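Local coordinates for probable porin (Pseudomonas aeruginosa, PDB 4FSP), which probably acts as an outer-membrane porin of the OprD family, a beta-barrel that lets small solutes cross the membrane, at residues 32-37 with 394-399; 338-343 with 361-366; 357-362 with 383-388. One frame throughout, in Å; residues are numbered along the deposited sequence.

Interaction 1: 32-37 with 394-399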
loop_
_atom_site.group_PDB
_atom_site.type_symbol
_atom_site.label_atom_id
_atom_site.label_comp_id
_atom_site.label_asym_id
_atom_site.label_seq_id
_atom_site.Cartn_x
_atom_site.Cartn_y
_atom_site.Cartn_z
ATOM N N PHE A 32 13.213 5.638 -12.641
ATOM C CA PHE A 32 13.485 5.045 -11.333
ATOM C C PHE A 32 14.896 4.444 -11.280
ATOM O O PHE A 32 15.275 3.638 -12.136
ATOM C CB PHE A 32 12.403 3.999 -11.033
ATOM C CG PHE A 32 12.736 3.045 -9.918
ATOM C CD1 PHE A 32 12.908 3.495 -8.615
ATOM C CD2 PHE A 32 12.824 1.681 -10.169
ATOM C CE1 PHE A 32 13.193 2.598 -7.581
ATOM C CE2 PHE A 32 13.108 0.779 -9.148
ATOM C CZ PHE A 32 13.292 1.235 -7.851
ATOM N N TYR A 33 15.680 4.869 -10.292
ATOM C CA TYR A 33 17.007 4.301 -10.062
ATOM C C TYR A 33 17.094 3.729 -8.653
ATOM O O TYR A 33 16.622 4.338 -7.691
ATOM C CB TYR A 33 18.111 5.340 -10.265
ATOM C CG TYR A 33 19.481 4.835 -9.856
ATOM C CD1 TYR A 33 20.245 4.064 -10.718
ATOM C CD2 TYR A 33 20.007 5.126 -8.602
ATOM C CE1 TYR A 33 21.497 3.599 -10.340
ATOM C CE2 TYR A 33 21.253 4.663 -8.217
ATOM C CZ TYR A 33 21.990 3.903 -9.087
ATOM O OH TYR A 33 23.224 3.451 -8.698
ATOM N N MET A 34 17.718 2.564 -8.530
ATOM C CA MET A 34 17.793 1.890 -7.247
ATOM C C MET A 34 19.187 1.326 -7.045
ATOM O O MET A 34 19.736 0.665 -7.931
ATOM C CB MET A 34 16.748 0.777 -7.177
ATOM C CG MET A 34 16.797 -0.068 -5.921
ATOM S SD MET A 34 15.505 -1.332 -5.925
ATOM C CE MET A 34 16.344 -2.684 -5.102
ATOM N N ASN A 35 19.742 1.600 -5.867
ATOM C CA ASN A 35 21.093 1.203 -5.510
ATOM C C ASN A 35 21.094 0.441 -4.190
ATOM O O ASN A 35 20.426 0.838 -3.237
ATOM C CB ASN A 35 21.975 2.440 -5.384
ATOM C CG ASN A 35 23.397 2.161 -5.753
ATOM O OD1 ASN A 35 23.732 1.039 -6.129
ATOM N ND2 ASN A 35 24.247 3.176 -5.664
ATOM N N ARG A 36 21.856 -0.644 -4.128
ATOM C CA ARG A 36 21.753 -1.546 -2.992
ATOM C C ARG A 36 23.086 -2.171 -2.583
ATOM O O ARG A 36 23.742 -2.840 -3.380
ATOM C CB ARG A 36 20.733 -2.633 -3.313
ATOM C CG ARG A 36 19.879 -3.015 -2.139
ATOM C CD ARG A 36 18.802 -4.007 -2.543
ATOM N NE ARG A 36 17.474 -3.529 -2.170
ATOM C CZ ARG A 36 16.462 -4.313 -1.826
ATOM N NH1 ARG A 36 16.620 -5.627 -1.800
ATOM N NH2 ARG A 36 15.291 -3.781 -1.502
ATOM N N ASP A 37 23.467 -1.962 -1.325
ATOM C CA ASP A 37 24.756 -2.428 -0.806
ATOM C C ASP A 37 24.498 -3.504 0.253
ATOM O O ASP A 37 23.831 -3.242 1.252
ATOM C CB ASP A 37 25.518 -1.237 -0.203
ATOM C CG ASP A 37 26.942 -1.578 0.229
ATOM O OD1 ASP A 37 27.283 -2.775 0.340
ATOM O OD2 ASP A 37 27.727 -0.632 0.481
ATOM N N ILE A 394 21.839 -3.978 5.060
ATOM C CA ILE A 394 21.689 -3.313 3.768
ATOM C C ILE A 394 21.765 -1.778 3.876
ATOM O O ILE A 394 21.362 -1.187 4.895
ATOM C CB ILE A 394 20.342 -3.733 3.110
ATOM C CG1 ILE A 394 20.491 -3.940 1.616
ATOM C CG2 ILE A 394 19.237 -2.715 3.362
ATOM C CD1 ILE A 394 19.195 -4.375 0.991
ATOM N N ASP A 395 22.305 -1.151 2.831
ATOM C CA ASP A 395 22.165 0.288 2.599
ATOM C C ASP A 395 21.540 0.439 1.225
ATOM O O ASP A 395 21.906 -0.280 0.285
ATOM C CB ASP A 395 23.517 1.004 2.597
ATOM C CG ASP A 395 24.124 1.132 3.982
ATOM O OD1 ASP A 395 23.903 0.237 4.827
ATOM O OD2 ASP A 395 24.830 2.133 4.233
ATOM N N GLU A 396 20.603 1.372 1.089
ATOM C CA GLU A 396 19.842 1.463 -0.157
ATOM C C GLU A 396 19.426 2.881 -0.527
ATOM O O GLU A 396 19.029 3.669 0.337
ATOM C CB GLU A 396 18.596 0.573 -0.067
ATOM C CG GLU A 396 17.728 0.574 -1.316
ATOM C CD GLU A 396 16.417 -0.149 -1.092
ATOM O OE1 GLU A 396 16.405 -1.391 -1.224
ATOM O OE2 GLU A 396 15.402 0.515 -0.768
ATOM N N ASN A 397 19.524 3.196 -1.813
ATOM C CA ASN A 397 18.992 4.444 -2.347
ATOM C C ASN A 397 18.001 4.197 -3.464
ATOM O O ASN A 397 18.235 3.361 -4.332
ATOM C CB ASN A 397 20.113 5.319 -2.890
ATOM C CG ASN A 397 20.908 5.968 -1.796
ATOM O OD1 ASN A 397 20.578 7.061 -1.333
ATOM N ND2 ASN A 397 21.956 5.295 -1.357
ATOM N N ARG A 398 16.893 4.930 -3.438
ATOM C CA ARG A 398 15.947 4.926 -4.544
ATOM C C ARG A 398 15.709 6.356 -4.980
ATOM O O ARG A 398 15.559 7.260 -4.146
ATOM C CB ARG A 398 14.625 4.288 -4.126
ATOM C CG ARG A 398 14.697 2.786 -3.951
ATOM C CD ARG A 398 13.477 2.299 -3.207
ATOM N NE ARG A 398 13.547 0.887 -2.843
ATOM C CZ ARG A 398 12.955 -0.087 -3.525
ATOM N NH1 ARG A 398 12.262 0.196 -4.623
ATOM N NH2 ARG A 398 13.064 -1.340 -3.113
ATOM N N LEU A 399 15.678 6.542 -6.292
ATOM C CA LEU A 399 15.561 7.850 -6.921
ATOM C C LEU A 399 14.423 7.795 -7.915
ATOM O O LEU A 399 14.323 6.854 -8.712
ATOM C CB LEU A 399 16.856 8.202 -7.665
ATOM C CG LEU A 399 17.988 8.780 -6.823
ATOM C CD1 LEU A 399 19.285 8.821 -7.621
ATOM C CD2 LEU A 399 17.602 10.169 -6.357
HETATM O O HOH W 1 13.688 -1.544 -0.109
#
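Arg36 and Glu396 face each other across two antiparallel strands and form a salt bridge. Their side chains lie side by side and point the same way. The guanidinium and carboxylate planes are 10° apart. Arg36 grips side-on, and two of its nitrogens, NE and NH2, donate to one oxygen. NE is 2.6 Å from Glu396 OE1, on the anti lone pair, and NH2 is 2.7 Å from the same OE1. Neither bond is straight. Ile394 CD1 covers one face of the Arg36 guanidinium and also touches Arg36 CG at 3.5 Å.

The other carboxylate oxygen serves the second arginine. Arg398 NE donates to Glu396 OE2 at 2.8 Å, nearly straight, but from above the carboxylate plane. The two arginines flank this carboxylate, their guanidinium planes turned 73° from each other. A water accepts from Arg398 NH2 and, weakly, from Arg36 NH2. Met34 covers one face of the Arg398 guanidinium. Its CG is anti to the backbone N (chi1 176°) and the chain runs alongside Arg398, which puts SD over the guanidinium, 3.7 Å from Arg398 CZ. Phe32 CZ meets Arg398 NH1 obliquely at 3.5 Å.

The opposite side of the strands carries Tyr33 and Leu399, also side by side, with Tyr33 CD2 3.9 Å from Leu399 CD1. Tyr33 OH bonds to Glu48. Six backbone hydrogen bonds join the strands, two at each of the pairs Tyr33-Leu399, Asn35-Asn397 and Asp37-Asp395.

This contact is the seam that closes the barrel, where its first strand, 24-38, meets its last, 394-406. Strand 47-59 flanks the first and strand 378-388 the last. Loop residues Gln308 and Tyr309 touch the charged face, and Gln308 also bonds to Glu396.

Interaction 2: 338-343 with 361-366; sequences LMTRYF and RDSDLR
Arg341 and Asp362 make the polar centre of the tighter side of this hairpin contact. Arg341 NE donates to Asp362 OD2 at 3.1 Å, using the anti lone pair, and a weak bond from Arg341 NH2 reaches the same oxygen. The guanidinium and carboxylate planes stand 62° apart, so this is not a flat two-pronged grip. Arg341 CG sits between the backbone N and the carbonyl carbon (chi1 54°), and the extended chain then carries the guanidinium past Asp362. Gln308 N also bonds to Asp362 OD2, which gives this buried oxygen a second partner. Phe343 turns its ring edge to the oxygen as well, with CE1 3.7 Å from Asp362 OD2.

Met339 and Asp364 continue this buried side. Their chains cross at about a right angle, with Met339 CB 4.0 Å from Asp364 CB. Met339 CE folds back over one face of the Arg341 guanidinium. Asp364 is held by Arg366 of its own strand, which reaches both carboxylate oxygens.

The other side is more open. Arg361 is exposed, yet Thr340 CG2 lies over one face of its guanidinium, 3.3 Å from Arg361 NH1. The same methyl is 3.4 Å from Ser363 OG. Farther along, the packing is lighter: Leu338 CB meets Leu365 CD1 at 4.1 Å. Leu338 also touches a bound C8E detergent molecule, consistent with a lipid-facing surface.

Four backbone hydrogen bonds tie the strands, at Met339-Asp364 and Arg341-Asp362. Strands 336-346 and 358-368 form a hairpin of the barrel wall. Strand 318-327 lies beyond the first and puts Arg323 against Met339 and Arg341. Strand 378-388 lies beyond the second, where Arg382 touches Arg341 and Asp364.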
loop_
_atom_site.group_PDB
_atom_site.type_symbol
_atom_site.label_atom_id
_atom_site.label_comp_id
_atom_site.label_asym_id
_atom_site.label_seq_id
_atom_site.Cartn_x
_atom_site.Cartn_y
_atom_site.Cartn_z
ATOM N N LEU A 338 10.381 16.975 3.369
ATOM C CA LEU A 338 11.395 16.098 3.915
ATOM C C LEU A 338 10.757 15.166 4.947
ATOM O O LEU A 338 9.829 15.566 5.652
ATOM C CB LEU A 338 12.512 16.951 4.515
ATOM C CG LEU A 338 13.453 16.479 5.618
ATOM C CD1 LEU A 338 14.766 17.255 5.511
ATOM C CD2 LEU A 338 12.822 16.715 6.983
ATOM N N MET A 339 11.234 13.925 5.016
ATOM C CA MET A 339 10.786 12.996 6.055
ATOM C C MET A 339 11.967 12.179 6.554
ATOM O O MET A 339 12.846 11.814 5.773
ATOM C CB MET A 339 9.677 12.069 5.527
ATOM C CG MET A 339 9.125 11.066 6.557
ATOM S SD MET A 339 10.123 9.566 6.797
ATOM C CE MET A 339 9.539 8.568 5.419
ATOM N N THR A 340 11.986 11.901 7.855
ATOM C CA THR A 340 12.962 10.989 8.434
ATOM C C THR A 340 12.272 10.129 9.471
ATOM O O THR A 340 11.404 10.609 10.196
ATOM C CB THR A 340 14.063 11.724 9.194
ATOM O OG1 THR A 340 14.318 12.985 8.568
ATOM C CG2 THR A 340 15.327 10.877 9.211
ATOM N N ARG A 341 12.673 8.869 9.568
ATOM C CA ARG A 341 12.088 7.986 10.567
ATOM C C ARG A 341 13.103 6.954 11.023
ATOM O O ARG A 341 14.016 6.563 10.282
ATOM C CB ARG A 341 10.817 7.305 10.028
ATOM C CG ARG A 341 11.026 6.568 8.697
ATOM C CD ARG A 341 9.708 5.981 8.160
ATOM N NE ARG A 341 9.893 5.352 6.849
ATOM C CZ ARG A 341 8.901 4.944 6.068
ATOM N NH1 ARG A 341 7.644 5.083 6.467
ATOM N NH2 ARG A 341 9.166 4.395 4.891
ATOM N N TYR A 342 12.937 6.513 12.256
ATOM C CA TYR A 342 13.830 5.530 12.824
ATOM C C TYR A 342 12.976 4.444 13.460
ATOM O O TYR A 342 12.004 4.745 14.170
ATOM C CB TYR A 342 14.752 6.198 13.857
ATOM C CG TYR A 342 15.626 5.219 14.586
ATOM C CD1 TYR A 342 16.767 4.707 13.990
ATOM C CD2 TYR A 342 15.313 4.805 15.871
ATOM C CE1 TYR A 342 17.570 3.800 14.658
ATOM C CE2 TYR A 342 16.108 3.906 16.548
ATOM C CZ TYR A 342 17.230 3.403 15.935
ATOM O OH TYR A 342 18.024 2.503 16.606
ATOM N N PHE A 343 13.318 3.188 13.182
ATOM C CA PHE A 343 12.612 2.050 13.769
ATOM C C PHE A 343 13.621 1.217 14.529
ATOM O O PHE A 343 14.734 1.003 14.050
ATOM C CB PHE A 343 12.045 1.077 12.719
ATOM C CG PHE A 343 11.287 1.704 11.586
ATOM C CD1 PHE A 343 11.956 2.193 10.463
ATOM C CD2 PHE A 343 9.896 1.704 11.590
ATOM C CE1 PHE A 343 11.246 2.723 9.388
ATOM C CE2 PHE A 343 9.185 2.238 10.522
ATOM C CZ PHE A 343 9.858 2.749 9.422
ATOM N N ARG A 361 16.926 3.233 9.588
ATOM C CA ARG A 361 16.700 4.673 9.469
ATOM C C ARG A 361 16.428 5.012 8.013
ATOM O O ARG A 361 17.236 4.698 7.131
ATOM C CB ARG A 361 17.902 5.497 9.998
ATOM C CG ARG A 361 18.060 6.880 9.321
ATOM C CD ARG A 361 18.927 7.839 10.111
ATOM N NE ARG A 361 18.205 8.391 11.256
ATOM C CZ ARG A 361 17.921 9.679 11.426
ATOM N NH1 ARG A 361 18.307 10.580 10.531
ATOM N NH2 ARG A 361 17.250 10.064 12.506
ATOM N N ASP A 362 15.280 5.629 7.757
ATOM C CA ASP A 362 14.952 6.072 6.409
ATOM C C ASP A 362 14.965 7.582 6.408
ATOM O O ASP A 362 14.585 8.216 7.400
ATOM C CB ASP A 362 13.551 5.614 5.977
ATOM C CG ASP A 362 13.415 4.107 5.913
ATOM O OD1 ASP A 362 14.457 3.421 5.794
ATOM O OD2 ASP A 362 12.260 3.613 5.988
ATOM N N SER A 363 15.408 8.144 5.290
ATOM C CA SER A 363 15.327 9.569 5.040
ATOM C C SER A 363 14.755 9.751 3.646
ATOM O O SER A 363 15.028 8.964 2.735
ATOM C CB SER A 363 16.706 10.215 5.135
ATOM O OG SER A 363 17.163 10.224 6.481
ATOM N N ASP A 364 13.962 10.794 3.473
ATOM C CA ASP A 364 13.213 10.977 2.248
ATOM C C ASP A 364 13.277 12.469 1.941
ATOM O O ASP A 364 13.003 13.302 2.809
ATOM C CB ASP A 364 11.791 10.451 2.499
ATOM C CG ASP A 364 10.805 10.801 1.413
ATOM O OD1 ASP A 364 10.618 12.002 1.110
ATOM O OD2 ASP A 364 10.168 9.861 0.890
ATOM N N LEU A 365 13.693 12.809 0.725
ATOM C CA LEU A 365 13.702 14.197 0.296
ATOM C C LEU A 365 12.989 14.313 -1.042
ATOM O O LEU A 365 13.224 13.520 -1.975
ATOM C CB LEU A 365 15.135 14.750 0.212
ATOM C CG LEU A 365 15.277 16.241 -0.120
ATOM C CD1 LEU A 365 14.556 17.076 0.931
ATOM C CD2 LEU A 365 16.752 16.664 -0.225
ATOM N N ARG A 366 12.099 15.294 -1.133
ATOM C CA ARG A 366 11.277 15.441 -2.323
ATOM C C ARG A 366 11.236 16.886 -2.759
ATOM O O ARG A 366 11.173 17.790 -1.919
ATOM C CB ARG A 366 9.850 14.985 -2.029
ATOM C CG ARG A 366 9.736 13.519 -1.702
ATOM C CD ARG A 366 8.357 13.164 -1.177
ATOM N NE ARG A 366 8.291 11.754 -0.807
ATOM C CZ ARG A 366 7.657 10.827 -1.517
ATOM N NH1 ARG A 366 7.011 11.167 -2.626
ATOM N NH2 ARG A 366 7.652 9.567 -1.110
#

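Interaction 3: 357-362 with 383-388; sequences REWERD and NATYRS
Tyr386 and Glu358 make the short polar contact here. Tyr386 OH donates to Glu358 OE1 at 2.5 Å, from the syn side but 31° out of the carboxylate plane. The oxygen lies at the ring edge of Tyr386. Ser388 OG adds a weak bond to the same oxygen at 3.3 Å. Ser391 OG also bonds to Tyr386 OH.

Backbone bonds come in two pairs, Trp359 with Arg387 and Arg361 with Thr385. The closest is Trp359 N to Arg387 O at 2.8 Å.

Apolar packing fills the face opposite Glu358. The Trp359 ring and the Arg387 chain run side by side. Arg387 CB makes a CH-pi contact 3.9 Å from the centroid of the five-membered ring of Trp359, and Arg387 CG is 3.4 Å from Trp359 CZ2. The bend of Arg387 at chi2 (-64°) takes its guanidinium away from the indole. There NH1 bonds to Tyr386 O and to Asp395. Thr385 CG2 touches Trp359 CH2 at 3.9 Å.

Acidic groups gather on the face of Glu358. Glu360 OE2 is 2.7 Å from Asp362 OD1, and this OD1 also presses on Ala384 CB at 3.1 Å. Backbone nitrogens of Tyr309 and Asn310 bond to Glu360.

The two sides therefore differ in chemistry. Trp359, Thr385 and the Arg387 stem are consistent with an outward surface, since Arg361 on the same face is about 6 Å from a bound C8E. The other side is buried and acidic. One of the two close acids probably holds a proton, and the loop N-H groups at Glu360 may offset part of the remaining charge.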
loop_
_atom_site.group_PDB
_atom_site.type_symbol
_atom_site.label_atom_id
_atom_site.label_comp_id
_atom_site.label_asym_id
_atom_site.label_seq_id
_atom_site.Cartn_x
_atom_site.Cartn_y
_atom_site.Cartn_z
ATOM N N ARG A 357 17.488 -8.639 17.412
ATOM C CA ARG A 357 17.399 -7.188 17.315
ATOM C C ARG A 357 17.772 -6.673 15.932
ATOM O O ARG A 357 18.576 -7.288 15.217
ATOM C CB ARG A 357 18.258 -6.536 18.397
ATOM C CG ARG A 357 17.873 -6.981 19.805
ATOM C CD ARG A 357 18.892 -6.543 20.841
ATOM N NE ARG A 357 18.536 -7.045 22.167
ATOM C CZ ARG A 357 17.628 -6.478 22.957
ATOM N NH1 ARG A 357 16.982 -5.389 22.557
ATOM N NH2 ARG A 357 17.363 -6.998 24.146
ATOM N N GLU A 358 17.165 -5.548 15.557
ATOM C CA GLU A 358 17.370 -4.950 14.240
ATOM C C GLU A 358 16.851 -3.515 14.249
ATOM O O GLU A 358 15.986 -3.163 15.061
ATOM C CB GLU A 358 16.670 -5.770 13.144
ATOM C CG GLU A 358 15.151 -5.860 13.310
ATOM C CD GLU A 358 14.474 -6.654 12.206
ATOM O OE1 GLU A 358 15.175 -7.195 11.319
ATOM O OE2 GLU A 358 13.226 -6.740 12.209
ATOM N N TRP A 359 17.387 -2.680 13.361
ATOM C CA TRP A 359 16.904 -1.311 13.247
ATOM C C TRP A 359 17.022 -0.778 11.818
ATOM O O TRP A 359 17.704 -1.365 10.977
ATOM C CB TRP A 359 17.603 -0.387 14.266
ATOM C CG TRP A 359 19.097 -0.244 14.078
ATOM C CD1 TRP A 359 20.077 -0.988 14.675
ATOM C CD2 TRP A 359 19.773 0.721 13.251
ATOM N NE1 TRP A 359 21.315 -0.552 14.264
ATOM C CE2 TRP A 359 21.158 0.489 13.403
ATOM C CE3 TRP A 359 19.341 1.752 12.419
ATOM C CZ2 TRP A 359 22.111 1.263 12.733
ATOM C CZ3 TRP A 359 20.295 2.508 11.750
ATOM C CH2 TRP A 359 21.660 2.259 11.913
ATOM N N GLU A 360 16.343 0.335 11.551
ATOM C CA GLU A 360 16.357 0.955 10.234
ATOM C C GLU A 360 16.154 2.466 10.353
ATOM O O GLU A 360 15.311 2.929 11.133
ATOM C CB GLU A 360 15.261 0.342 9.329
ATOM C CG GLU A 360 15.239 0.927 7.897
ATOM C CD GLU A 360 14.333 0.163 6.913
ATOM O OE1 GLU A 360 14.067 -1.048 7.118
ATOM O OE2 GLU A 360 13.906 0.776 5.902
ATOM N N ARG A 361 16.926 3.233 9.588
ATOM C CA ARG A 361 16.700 4.673 9.469
ATOM C C ARG A 361 16.428 5.012 8.013
ATOM O O ARG A 361 17.236 4.698 7.131
ATOM C CB ARG A 361 17.902 5.497 9.998
ATOM C CG ARG A 361 18.060 6.880 9.321
ATOM C CD ARG A 361 18.927 7.839 10.111
ATOM N NE ARG A 361 18.205 8.391 11.256
ATOM C CZ ARG A 361 17.921 9.679 11.426
ATOM N NH1 ARG A 361 18.307 10.580 10.531
ATOM N NH2 ARG A 361 17.250 10.064 12.506
ATOM N N ASP A 362 15.280 5.629 7.757
ATOM C CA ASP A 362 14.952 6.072 6.409
ATOM C C ASP A 362 14.965 7.582 6.408
ATOM O O ASP A 362 14.585 8.216 7.400
ATOM C CB ASP A 362 13.551 5.614 5.977
ATOM C CG ASP A 362 13.415 4.107 5.913
ATOM O OD1 ASP A 362 14.457 3.421 5.794
ATOM O OD2 ASP A 362 12.260 3.613 5.988
ATOM N N ASN A 383 16.460 7.194 0.964
ATOM C CA ASN A 383 17.669 6.537 1.421
ATOM C C ASN A 383 17.411 5.727 2.681
ATOM O O ASN A 383 16.652 6.150 3.545
ATOM C CB ASN A 383 18.755 7.575 1.674
ATOM C CG ASN A 383 19.928 7.010 2.430
ATOM O OD1 ASN A 383 19.944 7.011 3.662
ATOM N ND2 ASN A 383 20.926 6.530 1.698
ATOM N N ALA A 384 18.039 4.560 2.796
ATOM C CA ALA A 384 17.812 3.719 3.965
ATOM C C ALA A 384 19.050 2.995 4.443
ATOM O O ALA A 384 19.894 2.575 3.648
ATOM C CB ALA A 384 16.704 2.721 3.704
ATOM N N THR A 385 19.125 2.841 5.761
ATOM C CA THR A 385 20.145 2.042 6.405
ATOM C C THR A 385 19.449 0.995 7.257
ATOM O O THR A 385 18.640 1.339 8.132
ATOM C CB THR A 385 21.010 2.905 7.340
ATOM O OG1 THR A 385 21.698 3.901 6.571
ATOM C CG2 THR A 385 22.014 2.031 8.053
ATOM N N TYR A 386 19.761 -0.273 7.004
ATOM C CA TYR A 386 19.148 -1.385 7.732
ATOM C C TYR A 386 20.196 -2.313 8.324
ATOM O O TYR A 386 21.054 -2.838 7.615
ATOM C CB TYR A 386 18.220 -2.188 6.817
ATOM C CG TYR A 386 17.719 -3.489 7.418
ATOM C CD1 TYR A 386 16.787 -3.490 8.439
ATOM C CD2 TYR A 386 18.173 -4.715 6.950
ATOM C CE1 TYR A 386 16.323 -4.669 8.983
ATOM C CE2 TYR A 386 17.706 -5.911 7.488
ATOM C CZ TYR A 386 16.777 -5.875 8.503
ATOM O OH TYR A 386 16.297 -7.041 9.063
ATOM N N ARG A 387 20.098 -2.519 9.630
ATOM C CA ARG A 387 21.005 -3.386 10.351
ATOM C C ARG A 387 20.185 -4.434 11.090
ATOM O O ARG A 387 19.193 -4.104 11.747
ATOM C CB ARG A 387 21.823 -2.568 11.359
ATOM C CG ARG A 387 22.647 -1.460 10.735
ATOM C CD ARG A 387 23.717 -2.021 9.814
ATOM N NE ARG A 387 24.479 -0.966 9.154
ATOM C CZ ARG A 387 24.290 -0.576 7.897
ATOM N NH1 ARG A 387 23.356 -1.158 7.148
ATOM N NH2 ARG A 387 25.035 0.400 7.389
ATOM N N SER A 388 20.598 -5.693 10.988
ATOM C CA SER A 388 19.909 -6.768 11.692
ATOM C C SER A 388 20.866 -7.801 12.282
ATOM O O SER A 388 21.939 -8.056 11.722
ATOM C CB SER A 388 18.896 -7.455 10.761
ATOM O OG SER A 388 18.234 -8.511 11.442
#

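Overall arrangement
All three contacts are antiparallel pairings in one part of the barrel wall, where strands 336-346, 358-368, 378-388, 394-406 and 24-38 follow one another. Interactions 2 and 3 share Arg361 and Asp362, and their centres are 11 Å apart. Interactions 1 and 3 have centres 13 Å apart and are joined by a salt bridge from Arg387 NH1 to Asp395 OD1, 2.8 Å. Interactions 1 and 2 do not touch; their nearest atoms are about 7 Å apart. Gln308 nevertheless bonds to Glu396 in one and Asp362 in the other. Bound C8E detergent touches Leu338 of interaction 2. It is about 6 Å from the side chain of Arg361 in interaction 3, and about 13 Å from that of Asn397 in interaction 1.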